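Local coordinates for protein chitinase (Thermococcus chitonophagus, PDB 5XSW) that probably cleaves internal linkages of chitin as an endochitinase, this chain being the C-terminal portion of a longer protein and holding bound N-acetylglucosamine sugars in its pocket, at residues L173-P184 against A211-D222; T329-R338 against M368-I379. One frame throughout, in Å; residues are numbered along the deposited sequence.

Overall arrangement
Interaction 1 (173-184 against 211-222) and interaction 2 (329-338 against 368-379) build two adjoining walls of the sugar pocket, their centres about 17 Å apart, and both touch the same N-acetylglucosamine of chain B. Three links join them, two probable hydrogen bonds and one packing contact. Lys212 NZ probably donates to Gly372 O at 2.7 Å, tying the end of helix 203-214 to the glycine turn of interaction 2. Glu213 OE1 lies 2.7 Å from His374 NE2, a probable hydrogen bond that continues the polar chain to Asp333. Leu173 CD1 packs on Thr377 CG2 at 3.6 Å. Helix 203-214 thus lies beside the start of helix 374-386, and both sides of this junction border the bound sugars.

Interaction 1 (L173-P184 against A211-D222). With NDG (2-acetamido-2-deoxy-alpha-D-glucopyranose), chain C; NAG (2-acetamido-2-deoxy-beta-D-glucopyranose), chain B.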
loop_
_atom_site.group_PDB
_atom_site.type_symbol
_atom_site.label_atom_id
_atom_site.label_comp_id
_atom_site.label_asym_id
_atom_site.label_seq_id
_atom_site.Cartn_x
_atom_site.Cartn_y
_atom_site.Cartn_z
ATOM N N LEU A 173 23.947 -12.676 12.657
ATOM C CA LEU A 173 22.704 -12.482 11.928
ATOM C C LEU A 173 21.589 -12.596 12.937
ATOM O O LEU A 173 21.442 -13.650 13.593
ATOM C CB LEU A 173 22.522 -13.563 10.839
ATOM C CG LEU A 173 21.115 -13.740 10.266
ATOM C CD1 LEU A 173 20.628 -12.439 9.562
ATOM C CD2 LEU A 173 21.200 -14.907 9.238
ATOM N N ASN A 174 20.764 -11.550 13.037
ATOM C CA ASN A 174 19.622 -11.567 13.955
ATOM C C ASN A 174 20.017 -11.972 15.372
ATOM O O ASN A 174 19.243 -12.645 16.042
ATOM C CB ASN A 174 18.525 -12.495 13.429
ATOM C CG ASN A 174 17.859 -11.906 12.202
ATOM O OD1 ASN A 174 17.932 -10.685 12.026
ATOM N ND2 ASN A 174 17.242 -12.747 11.337
ATOM N N LEU A 175 21.232 -11.576 15.743
ATOM C CA LEU A 175 21.866 -11.800 17.064
ATOM C C LEU A 175 22.317 -13.247 17.297
ATOM O O LEU A 175 22.703 -13.613 18.417
ATOM C CB LEU A 175 20.940 -11.384 18.196
ATOM C CG LEU A 175 20.466 -9.920 18.215
ATOM C CD1 LEU A 175 19.703 -9.660 19.519
ATOM C CD2 LEU A 175 21.620 -8.976 18.075
ATOM N N ALA A 176 22.256 -14.086 16.272
ATOM C CA ALA A 176 22.805 -15.437 16.433
ATOM C C ALA A 176 24.328 -15.369 16.307
ATOM O O ALA A 176 24.866 -14.463 15.663
ATOM C CB ALA A 176 22.209 -16.376 15.386
ATOM N N SER A 177 25.067 -16.316 16.879
ATOM C CA SER A 177 26.530 -16.172 16.810
ATOM C C SER A 177 27.075 -16.459 15.416
ATOM O O SER A 177 28.145 -15.952 15.031
ATOM C CB SER A 177 27.212 -17.114 17.826
ATOM O OG SER A 177 26.658 -18.414 17.690
ATOM N N SER A 178 26.362 -17.293 14.654
ATOM C CA SER A 178 26.796 -17.598 13.286
ATOM C C SER A 178 25.590 -18.169 12.496
ATOM O O SER A 178 24.540 -18.459 13.073
ATOM C CB SER A 178 27.948 -18.586 13.306
ATOM O OG SER A 178 27.444 -19.833 13.724
ATOM N N ALA A 179 25.725 -18.291 11.182
ATOM C CA ALA A 179 24.639 -18.867 10.395
ATOM C C ALA A 179 25.219 -19.571 9.161
ATOM O O ALA A 179 26.397 -19.453 8.879
ATOM C CB ALA A 179 23.633 -17.755 9.974
ATOM N N ARG A 180 24.368 -20.288 8.443
ATOM C CA ARG A 180 24.746 -20.849 7.145
ATOM C C ARG A 180 23.622 -20.640 6.174
ATOM O O ARG A 180 22.470 -20.958 6.482
ATOM C CB ARG A 180 25.049 -22.344 7.314
ATOM C CG ARG A 180 25.189 -23.143 6.021
ATOM C CD ARG A 180 25.405 -24.683 6.385
ATOM N NE ARG A 180 25.460 -25.445 5.128
ATOM C CZ ARG A 180 26.026 -26.639 5.010
ATOM N NH1 ARG A 180 26.577 -27.225 6.068
ATOM N NH2 ARG A 180 26.034 -27.221 3.824
ATOM N N MET A 181 23.927 -20.120 4.995
ATOM C CA MET A 181 22.864 -19.895 3.996
ATOM C C MET A 181 22.395 -21.221 3.418
ATOM O O MET A 181 23.212 -22.138 3.237
ATOM C CB MET A 181 23.397 -18.973 2.880
ATOM C CG MET A 181 23.990 -17.664 3.423
ATOM S SD MET A 181 22.795 -16.694 4.467
ATOM C CE MET A 181 21.493 -16.306 3.284
ATOM N N TRP A 182 21.102 -21.335 3.133
ATOM C CA TRP A 182 20.562 -22.550 2.506
ATOM C C TRP A 182 19.336 -22.161 1.711
ATOM O O TRP A 182 18.671 -21.130 1.968
ATOM C CB TRP A 182 20.234 -23.669 3.548
ATOM C CG TRP A 182 18.845 -23.611 4.111
ATOM C CD1 TRP A 182 18.275 -22.533 4.766
ATOM C CD2 TRP A 182 17.869 -24.639 4.112
ATOM N NE1 TRP A 182 17.003 -22.850 5.172
ATOM C CE2 TRP A 182 16.734 -24.141 4.797
ATOM C CE3 TRP A 182 17.839 -25.967 3.614
ATOM C CZ2 TRP A 182 15.574 -24.891 4.967
ATOM C CZ3 TRP A 182 16.660 -26.710 3.782
ATOM C CH2 TRP A 182 15.553 -26.167 4.447
ATOM N N VAL A 183 19.073 -22.955 0.694
ATOM C CA VAL A 183 17.956 -22.747 -0.192
ATOM C C VAL A 183 16.878 -23.754 0.231
ATOM O O VAL A 183 17.095 -24.966 0.100
ATOM C CB VAL A 183 18.369 -22.982 -1.666
ATOM C CG1 VAL A 183 17.112 -23.036 -2.545
ATOM C CG2 VAL A 183 19.385 -21.848 -2.138
ATOM N N PRO A 184 15.717 -23.280 0.744
ATOM C CA PRO A 184 14.730 -24.252 1.273
ATOM C C PRO A 184 14.218 -25.289 0.271
ATOM O O PRO A 184 13.986 -26.423 0.651
ATOM C CB PRO A 184 13.550 -23.344 1.719
ATOM C CG PRO A 184 14.259 -22.044 2.136
ATOM C CD PRO A 184 15.355 -21.881 1.077
ATOM N N ALA A 211 17.021 -13.771 4.788
ATOM C CA ALA A 211 17.652 -14.261 6.006
ATOM C C ALA A 211 17.456 -13.218 7.160
ATOM O O ALA A 211 17.092 -13.555 8.312
ATOM C CB ALA A 211 19.148 -14.534 5.746
ATOM N N LYS A 212 17.694 -11.951 6.826
ATOM C CA LYS A 212 17.515 -10.848 7.793
ATOM C C LYS A 212 16.044 -10.733 8.192
ATOM O O LYS A 212 15.725 -10.635 9.404
ATOM C CB LYS A 212 18.033 -9.517 7.193
ATOM C CG LYS A 212 17.691 -8.286 8.064
ATOM C CD LYS A 212 18.317 -8.437 9.474
ATOM C CE LYS A 212 17.475 -7.709 10.513
ATOM N NZ LYS A 212 17.915 -7.892 11.908
ATOM N N GLU A 213 15.152 -10.745 7.213
ATOM C CA GLU A 213 13.716 -10.474 7.482
ATOM C C GLU A 213 13.045 -11.552 8.303
ATOM O O GLU A 213 12.195 -11.238 9.156
ATOM C CB GLU A 213 12.933 -10.325 6.179
ATOM C CG GLU A 213 13.287 -8.987 5.452
ATOM C CD GLU A 213 12.769 -7.751 6.165
ATOM O OE1 GLU A 213 13.071 -6.649 5.633
ATOM O OE2 GLU A 213 12.006 -7.878 7.183
ATOM N N ASN A 214 13.357 -12.827 8.018
ATOM C CA ASN A 214 12.655 -13.914 8.734
ATOM C C ASN A 214 13.372 -15.242 8.645
ATOM O O ASN A 214 12.728 -16.288 8.579
ATOM C CB ASN A 214 11.218 -14.022 8.152
ATOM C CG ASN A 214 10.254 -14.912 8.970
ATOM O OD1 ASN A 214 10.477 -15.217 10.144
ATOM N ND2 ASN A 214 9.153 -15.341 8.305
ATOM N N TRP A 215 14.696 -15.197 8.613
ATOM C CA TRP A 215 15.487 -16.433 8.607
ATOM C C TRP A 215 15.021 -17.339 7.457
ATOM O O TRP A 215 15.042 -18.547 7.591
ATOM C CB TRP A 215 15.331 -17.185 9.962
ATOM C CG TRP A 215 16.171 -16.664 11.083
ATOM C CD1 TRP A 215 15.766 -15.758 12.082
ATOM C CD2 TRP A 215 17.569 -16.926 11.330
ATOM N NE1 TRP A 215 16.807 -15.558 12.956
ATOM C CE2 TRP A 215 17.925 -16.231 12.515
ATOM C CE3 TRP A 215 18.543 -17.715 10.689
ATOM C CZ2 TRP A 215 19.213 -16.304 13.082
ATOM C CZ3 TRP A 215 19.834 -17.794 11.266
ATOM C CH2 TRP A 215 20.166 -17.050 12.428
ATOM N N GLY A 216 14.571 -16.777 6.337
ATOM C CA GLY A 216 13.931 -17.641 5.330
ATOM C C GLY A 216 14.944 -18.580 4.677
ATOM O O GLY A 216 14.623 -19.697 4.282
ATOM N N THR A 217 16.201 -18.155 4.660
ATOM C CA THR A 217 17.240 -18.732 3.791
ATOM C C THR A 217 18.526 -18.943 4.559
ATOM O O THR A 217 19.587 -18.953 3.979
ATOM C CB THR A 217 17.522 -17.768 2.612
ATOM O OG1 THR A 217 17.725 -16.454 3.191
ATOM C CG2 THR A 217 16.303 -17.691 1.703
ATOM N N ALA A 218 18.434 -19.103 5.875
ATOM C CA ALA A 218 19.620 -19.360 6.650
ATOM C C ALA A 218 19.259 -20.253 7.821
ATOM O O ALA A 218 18.141 -20.196 8.338
ATOM C CB ALA A 218 20.250 -18.068 7.142
ATOM N N VAL A 219 20.219 -21.081 8.246
ATOM C CA VAL A 219 19.998 -21.930 9.425
ATOM C C VAL A 219 21.140 -21.606 10.370
ATOM O O VAL A 219 22.053 -20.915 9.967
ATOM C CB VAL A 219 19.976 -23.448 9.078
ATOM C CG1 VAL A 219 18.718 -23.783 8.239
ATOM C CG2 VAL A 219 21.294 -23.842 8.328
ATOM N N THR A 220 21.118 -22.146 11.599
ATOM C CA THR A 220 22.185 -21.821 12.548
ATOM C C THR A 220 22.389 -23.005 13.510
ATOM O O THR A 220 21.462 -23.776 13.774
ATOM C CB THR A 220 21.851 -20.494 13.371
ATOM O OG1 THR A 220 22.894 -20.240 14.311
ATOM C CG2 THR A 220 20.526 -20.634 14.126
ATOM N N LYS A 221 23.610 -23.147 14.014
ATOM C CA LYS A 221 23.863 -24.077 15.131
ATOM C C LYS A 221 23.720 -23.430 16.489
ATOM O O LYS A 221 23.910 -24.080 17.486
ATOM C CB LYS A 221 25.262 -24.671 15.040
ATOM C CG LYS A 221 25.566 -25.322 13.734
ATOM C CD LYS A 221 26.862 -26.091 13.831
ATOM C CE LYS A 221 26.977 -27.175 12.761
ATOM N NZ LYS A 221 28.413 -27.357 12.362
ATOM N N ASP A 222 23.423 -22.133 16.519
ATOM C CA ASP A 222 23.259 -21.387 17.778
ATOM C C ASP A 222 22.111 -21.963 18.565
ATOM O O ASP A 222 20.966 -21.939 18.108
ATOM C CB ASP A 222 23.001 -19.891 17.505
ATOM C CG ASP A 222 23.177 -19.015 18.769
ATOM O OD1 ASP A 222 22.817 -19.458 19.876
ATOM O OD2 ASP A 222 23.674 -17.885 18.629
HETATM C C1 NDG C . 15.865 -10.844 15.518
HETATM C C2 NDG C . 16.136 -9.514 14.825
HETATM C C3 NDG C . 14.939 -8.984 14.108
HETATM C C4 NDG C . 14.246 -9.987 13.204
HETATM C C5 NDG C . 13.958 -11.282 13.973
HETATM C C6 NDG C . 13.545 -12.415 13.046
HETATM C C7 NDG C . 17.880 -8.025 15.824
HETATM C C8 NDG C . 18.328 -6.953 16.880
HETATM O O5 NDG C . 15.152 -11.789 14.612
HETATM O O3 NDG C . 15.392 -7.858 13.315
HETATM O O4 NDG C . 12.924 -9.531 12.916
HETATM O O6 NDG C . 13.134 -13.557 13.810
HETATM O O7 NDG C . 18.614 -8.395 14.926
HETATM N N2 NDG C . 16.556 -8.565 15.849
HETATM O O1 NDG C . 15.017 -10.658 16.570
HETATM C C1 NAG B . 12.685 -8.946 11.650
HETATM C C2 NAG B . 11.225 -8.913 11.396
HETATM C C3 NAG B . 10.895 -8.064 10.180
HETATM C C4 NAG B . 11.507 -6.696 10.247
HETATM C C5 NAG B . 12.959 -6.839 10.455
HETATM C C6 NAG B . 13.555 -5.465 10.600
HETATM C C7 NAG B . 9.672 -10.842 11.931
HETATM C C8 NAG B . 9.214 -12.292 11.626
HETATM N N2 NAG B . 10.746 -10.298 11.200
HETATM O O3 NAG B . 9.471 -7.920 9.986
HETATM O O4 NAG B . 11.394 -6.024 8.974
HETATM O O5 NAG B . 13.246 -7.585 11.690
HETATM O O6 NAG B . 14.912 -5.750 10.917
HETATM O O7 NAG B . 9.127 -10.118 12.773
HETATM O O HOH W 1 20.949 -8.867 12.012
HETATM O O HOH W 2 23.536 -15.824 20.264
HETATM O O HOH W 3 25.698 -21.732 12.553
#
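Asn174 and Lys212 carry the polar core. Lys212 NZ donates to Asn174 OD1 at 2.8 Å, nearly along the C=O axis. The other end of the amide, ND2, points back to the helix end and gives a hydrogen bond to Lys212 O (3.2 Å) and a weak one to Ala211 O. An asparagine suits this place because it accepts from the lysine and donates to the backbone at once. The lysine chain, bent at chi2 (60°), curls back to put NZ within reach of both OD1 and O3 of the bound NDG; Gly372 O is a further partner.

Apolar contacts gather round Trp215. Leu173 CD2 lies over the face of its six-membered ring in a CH-pi contact, 4.1 Å from the centroid, while Asn174 ND2 sits above the rim of that same face. Ala176 CB meets the ring edge at CH2 (3.7 Å), where a small side chain fits closely. With Trp215 replaced by an alanine, Leu173 CD2 would lose the face under it and Ala176 CB the edge beside it, and the Asn174 amide, without the ring behind ND2, would probably be less firmly held in its rotation. At the far end Val219 CG1 covers one face of the Trp182 ring.

Turn and strand bonds fix the backbones. Asp222 OD2 takes the Ser177 N-H at 2.7 Å on its anti lone pair. Thr220 OG1 donates to Ser178 O at 2.7 Å and accepts from Asp222 N, an ST turn. Arg180 and Val219 form an antiparallel hydrogen-bonded pair, and Trp182 N donates to Thr217 O at 2.9 Å.

The whole is a short antiparallel strand pair beside a helix end; Lys212 and Glu213 from the helix and Asn174 from the loop line the glycan pocket.

Interaction 2 (T329-R338 against M368-I379); sequences TEIIDFGYNR and MEGFGGHVPTVI. With NAG (2-acetamido-2-deoxy-beta-D-glucopyranose), chain B; NAG (2-acetamido-2-deoxy-beta-D-glucopyranose), chain D.
Two hydrogen bonds cross this contact. His374 ND1 donates a hydrogen bond to Asp333 OD2 at 2.6 Å, in the ring plane and on the syn side of the carboxylate. Asn337 OD1 accepts from Phe371 N at 2.9 Å, holding the turn against the helix.

Flat groups meet beside these bonds. Asn337 CB sits over the centre of the His374 ring, 3.7 Å from its centroid, with amide and ring stacked only 14° apart. Phe371 CZ lies over the centre of the Arg338 guanidinium, the planes 35° apart; Arg338 NH2 donates to O7 of the chain D sugar, which is also held by the second subunit, at 3.2 Å.

Apolar packing fills the rest. Met368 CB covers one face of Phe334, its methyl CE turning back to Phe334 CB at 3.6 Å. Val375 and Ile379 lie across the aliphatic part of Glu330. Gly370, with positive phi, lies so close to Asn337 OD1 that any CB would clash.

Because His374 NE2 also bonds to Glu213 OE1, the imidazole is gripped at both nitrogens, which should fix its rotation. Asp333 thus probably serves as a second-shell residue orienting a histidine of the glycan pocket, where Phe371 O receives O6 of the chain B sugar.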
loop_
_atom_site.group_PDB
_atom_site.type_symbol
_atom_site.label_atom_id
_atom_site.label_comp_id
_atom_site.label_asym_id
_atom_site.label_seq_id
_atom_site.Cartn_x
_atom_site.Cartn_y
_atom_site.Cartn_z
ATOM N N THR A 329 23.021 -0.279 -3.311
ATOM C CA THR A 329 22.453 -1.431 -2.570
ATOM C C THR A 329 22.028 -0.991 -1.158
ATOM O O THR A 329 20.991 -1.418 -0.649
ATOM C CB THR A 329 23.463 -2.620 -2.516
ATOM O OG1 THR A 329 23.703 -3.062 -3.876
ATOM C CG2 THR A 329 22.857 -3.786 -1.705
ATOM N N GLU A 330 22.835 -0.170 -0.503
ATOM C CA GLU A 330 22.467 0.354 0.801
ATOM C C GLU A 330 21.155 1.198 0.762
ATOM O O GLU A 330 20.289 1.037 1.632
ATOM C CB GLU A 330 23.616 1.256 1.356
ATOM C CG GLU A 330 24.842 0.401 1.735
ATOM C CD GLU A 330 26.073 1.276 1.919
ATOM O OE1 GLU A 330 25.925 2.376 2.470
ATOM O OE2 GLU A 330 27.157 0.873 1.508
ATOM N N ILE A 331 21.038 2.077 -0.224
ATOM C CA ILE A 331 19.864 2.945 -0.406
ATOM C C ILE A 331 18.626 2.079 -0.662
ATOM O O ILE A 331 17.559 2.241 -0.039
ATOM C CB ILE A 331 20.063 3.894 -1.560
ATOM C CG1 ILE A 331 21.152 4.922 -1.195
ATOM C CG2 ILE A 331 18.750 4.645 -1.900
ATOM C CD1 ILE A 331 21.587 5.818 -2.348
ATOM N N ILE A 332 18.768 1.151 -1.584
ATOM C CA ILE A 332 17.637 0.295 -1.929
ATOM C C ILE A 332 17.231 -0.598 -0.715
ATOM O O ILE A 332 16.040 -0.734 -0.443
ATOM C CB ILE A 332 17.948 -0.612 -3.164
ATOM C CG1 ILE A 332 18.086 0.190 -4.471
ATOM C CG2 ILE A 332 16.846 -1.684 -3.393
ATOM C CD1 ILE A 332 16.951 1.179 -4.765
ATOM N N ASP A 333 18.192 -1.204 -0.020
ATOM C CA ASP A 333 17.846 -1.994 1.158
ATOM C C ASP A 333 17.231 -1.113 2.273
ATOM O O ASP A 333 16.290 -1.503 2.944
ATOM C CB ASP A 333 19.055 -2.687 1.743
ATOM C CG ASP A 333 18.679 -3.579 2.880
ATOM O OD1 ASP A 333 18.037 -4.604 2.593
ATOM O OD2 ASP A 333 18.917 -3.248 4.076
ATOM N N PHE A 334 17.804 0.056 2.504
ATOM C CA PHE A 334 17.205 0.958 3.499
ATOM C C PHE A 334 15.733 1.295 3.169
ATOM O O PHE A 334 14.874 1.278 4.041
ATOM C CB PHE A 334 18.068 2.249 3.620
ATOM C CG PHE A 334 17.498 3.280 4.578
ATOM C CD1 PHE A 334 17.568 3.076 5.961
ATOM C CD2 PHE A 334 16.886 4.398 4.087
ATOM C CE1 PHE A 334 17.049 4.036 6.843
ATOM C CE2 PHE A 334 16.395 5.381 4.935
ATOM C CZ PHE A 334 16.462 5.200 6.324
ATOM N N GLY A 335 15.452 1.593 1.907
ATOM C CA GLY A 335 14.131 1.934 1.415
ATOM C C GLY A 335 13.181 0.727 1.570
ATOM O O GLY A 335 11.948 0.860 1.702
ATOM N N TYR A 336 13.743 -0.461 1.479
ATOM C CA TYR A 336 12.908 -1.686 1.590
ATOM C C TYR A 336 12.418 -1.811 3.002
ATOM O O TYR A 336 11.227 -2.098 3.246
ATOM C CB TYR A 336 13.695 -2.936 1.230
ATOM C CG TYR A 336 12.803 -4.195 1.263
ATOM C CD1 TYR A 336 12.078 -4.573 0.150
ATOM C CD2 TYR A 336 12.750 -4.980 2.402
ATOM C CE1 TYR A 336 11.288 -5.738 0.146
ATOM C CE2 TYR A 336 11.958 -6.138 2.445
ATOM C CZ TYR A 336 11.225 -6.494 1.323
ATOM O OH TYR A 336 10.457 -7.636 1.357
ATOM N N ASN A 337 13.322 -1.568 3.933
ATOM C CA ASN A 337 12.965 -1.689 5.363
ATOM C C ASN A 337 12.229 -0.436 5.927
ATOM O O ASN A 337 11.255 -0.573 6.672
ATOM C CB ASN A 337 14.221 -1.938 6.172
ATOM C CG ASN A 337 13.957 -2.031 7.690
ATOM O OD1 ASN A 337 14.546 -1.285 8.453
ATOM N ND2 ASN A 337 13.056 -2.955 8.116
ATOM N N ARG A 338 12.644 0.765 5.538
ATOM C CA ARG A 338 12.070 1.989 6.147
ATOM C C ARG A 338 11.144 2.759 5.211
ATOM O O ARG A 338 10.508 3.706 5.629
ATOM C CB ARG A 338 13.198 2.898 6.629
ATOM C CG ARG A 338 14.056 2.348 7.766
ATOM C CD ARG A 338 13.351 1.954 9.076
ATOM N NE ARG A 338 12.370 2.927 9.549
ATOM C CZ ARG A 338 12.635 4.029 10.243
ATOM N NH1 ARG A 338 13.883 4.339 10.568
ATOM N NH2 ARG A 338 11.624 4.805 10.646
ATOM N N MET A 368 21.525 5.310 8.011
ATOM C CA MET A 368 20.584 4.494 7.253
ATOM C C MET A 368 20.722 3.023 7.610
ATOM O O MET A 368 20.733 2.160 6.754
ATOM C CB MET A 368 20.756 4.665 5.750
ATOM C CG MET A 368 21.054 6.055 5.284
ATOM S SD MET A 368 21.689 5.943 3.616
ATOM C CE MET A 368 20.543 4.812 2.874
ATOM N N GLU A 369 20.881 2.748 8.888
ATOM C CA GLU A 369 20.967 1.380 9.336
ATOM C C GLU A 369 19.692 0.590 9.056
ATOM O O GLU A 369 19.739 -0.602 8.795
ATOM C CB GLU A 369 21.326 1.308 10.811
ATOM C CG GLU A 369 21.770 -0.077 11.214
ATOM C CD GLU A 369 22.747 -0.078 12.360
ATOM O OE1 GLU A 369 22.927 0.980 12.980
ATOM O OE2 GLU A 369 23.320 -1.143 12.635
ATOM N N GLY A 370 18.552 1.254 9.160
ATOM C CA GLY A 370 17.278 0.566 9.312
ATOM C C GLY A 370 17.087 -0.096 10.685
ATOM O O GLY A 370 17.959 -0.031 11.527
ATOM N N PHE A 371 15.970 -0.781 10.906
ATOM C CA PHE A 371 15.794 -1.499 12.188
ATOM C C PHE A 371 16.581 -2.790 12.273
ATOM O O PHE A 371 16.644 -3.526 11.290
ATOM C CB PHE A 371 14.307 -1.826 12.416
ATOM C CG PHE A 371 13.446 -0.591 12.650
ATOM C CD1 PHE A 371 13.715 0.253 13.714
ATOM C CD2 PHE A 371 12.403 -0.276 11.801
ATOM C CE1 PHE A 371 12.947 1.401 13.939
ATOM C CE2 PHE A 371 11.631 0.865 12.015
ATOM C CZ PHE A 371 11.911 1.697 13.089
ATOM N N GLY A 372 17.156 -3.074 13.445
ATOM C CA GLY A 372 17.792 -4.369 13.693
ATOM C C GLY A 372 19.034 -4.560 12.837
ATOM O O GLY A 372 19.338 -5.676 12.411
ATOM N N GLY A 373 19.748 -3.475 12.535
ATOM C CA GLY A 373 20.992 -3.582 11.755
ATOM C C GLY A 373 20.722 -4.106 10.344
ATOM O O GLY A 373 21.586 -4.765 9.739
ATOM N N HIS A 374 19.558 -3.735 9.797
ATOM C CA HIS A 374 19.072 -4.293 8.536
ATOM C C HIS A 374 20.087 -4.092 7.393
ATOM O O HIS A 374 20.460 -5.048 6.717
ATOM C CB HIS A 374 17.720 -3.637 8.145
ATOM C CG HIS A 374 16.952 -4.395 7.105
ATOM N ND1 HIS A 374 17.312 -4.393 5.766
ATOM C CD2 HIS A 374 15.819 -5.143 7.194
ATOM C CE1 HIS A 374 16.419 -5.077 5.067
ATOM N NE2 HIS A 374 15.511 -5.563 5.911
ATOM N N VAL A 375 20.514 -2.849 7.163
ATOM C CA VAL A 375 21.395 -2.543 6.020
ATOM C C VAL A 375 22.791 -3.232 6.142
ATOM O O VAL A 375 23.186 -3.964 5.234
ATOM C CB VAL A 375 21.556 -0.996 5.801
ATOM C CG1 VAL A 375 22.684 -0.669 4.752
ATOM C CG2 VAL A 375 20.234 -0.450 5.290
ATOM N N PRO A 376 23.514 -3.034 7.255
ATOM C CA PRO A 376 24.809 -3.733 7.315
ATOM C C PRO A 376 24.670 -5.277 7.268
ATOM O O PRO A 376 25.538 -5.945 6.738
ATOM C CB PRO A 376 25.398 -3.305 8.687
ATOM C CG PRO A 376 24.181 -2.842 9.519
ATOM C CD PRO A 376 23.284 -2.182 8.455
ATOM N N THR A 377 23.629 -5.837 7.849
ATOM C CA THR A 377 23.450 -7.298 7.770
ATOM C C THR A 377 23.280 -7.762 6.321
ATOM O O THR A 377 23.948 -8.698 5.881
ATOM C CB THR A 377 22.213 -7.760 8.593
ATOM O OG1 THR A 377 22.376 -7.365 9.969
ATOM C CG2 THR A 377 22.013 -9.312 8.542
ATOM N N VAL A 378 22.363 -7.126 5.594
ATOM C CA VAL A 378 22.001 -7.605 4.265
ATOM C C VAL A 378 23.212 -7.403 3.331
ATOM O O VAL A 378 23.560 -8.249 2.497
ATOM C CB VAL A 378 20.748 -6.855 3.740
ATOM C CG1 VAL A 378 20.540 -7.119 2.250
ATOM C CG2 VAL A 378 19.451 -7.359 4.549
ATOM N N ILE A 379 23.884 -6.274 3.509
ATOM C CA ILE A 379 25.037 -5.984 2.647
ATOM C C ILE A 379 26.191 -6.931 2.931
ATOM O O ILE A 379 26.788 -7.488 1.991
ATOM C CB ILE A 379 25.446 -4.491 2.828
ATOM C CG1 ILE A 379 24.765 -3.661 1.737
ATOM C CG2 ILE A 379 26.886 -4.341 2.930
ATOM C CD1 ILE A 379 23.339 -3.473 1.955
HETATM C C1 NAG B . 12.685 -8.946 11.650
HETATM C C2 NAG B . 11.225 -8.913 11.396
HETATM C C3 NAG B . 10.895 -8.064 10.180
HETATM C C4 NAG B . 11.507 -6.696 10.247
HETATM C C5 NAG B . 12.959 -6.839 10.455
HETATM C C6 NAG B . 13.555 -5.465 10.600
HETATM C C7 NAG B . 9.672 -10.842 11.931
HETATM C C8 NAG B . 9.214 -12.292 11.626
HETATM N N2 NAG B . 10.746 -10.298 11.200
HETATM O O3 NAG B . 9.471 -7.920 9.986
HETATM O O4 NAG B . 11.394 -6.024 8.974
HETATM O O5 NAG B . 13.246 -7.585 11.690
HETATM O O6 NAG B . 14.912 -5.750 10.917
HETATM O O7 NAG B . 9.127 -10.118 12.773
HETATM C C1 NAG D . 10.243 6.439 15.161
HETATM C C2 NAG D . 10.252 6.538 13.649
HETATM C C3 NAG D . 9.034 5.872 13.087
HETATM C C4 NAG D . 8.867 4.475 13.557
HETATM C C5 NAG D . 8.832 4.441 15.040
HETATM C C6 NAG D . 8.754 2.959 15.509
HETATM C C7 NAG D . 11.157 8.515 12.420
HETATM C C8 NAG D . 11.083 10.019 12.082
HETATM N N2 NAG D . 10.217 7.951 13.329
HETATM O O3 NAG D . 9.048 5.911 11.654
HETATM O O4 NAG D . 7.550 3.970 13.124
HETATM O O5 NAG D . 10.066 5.029 15.578
HETATM O O6 NAG D . 8.802 3.032 16.914
HETATM O O7 NAG D . 11.949 7.776 11.859
#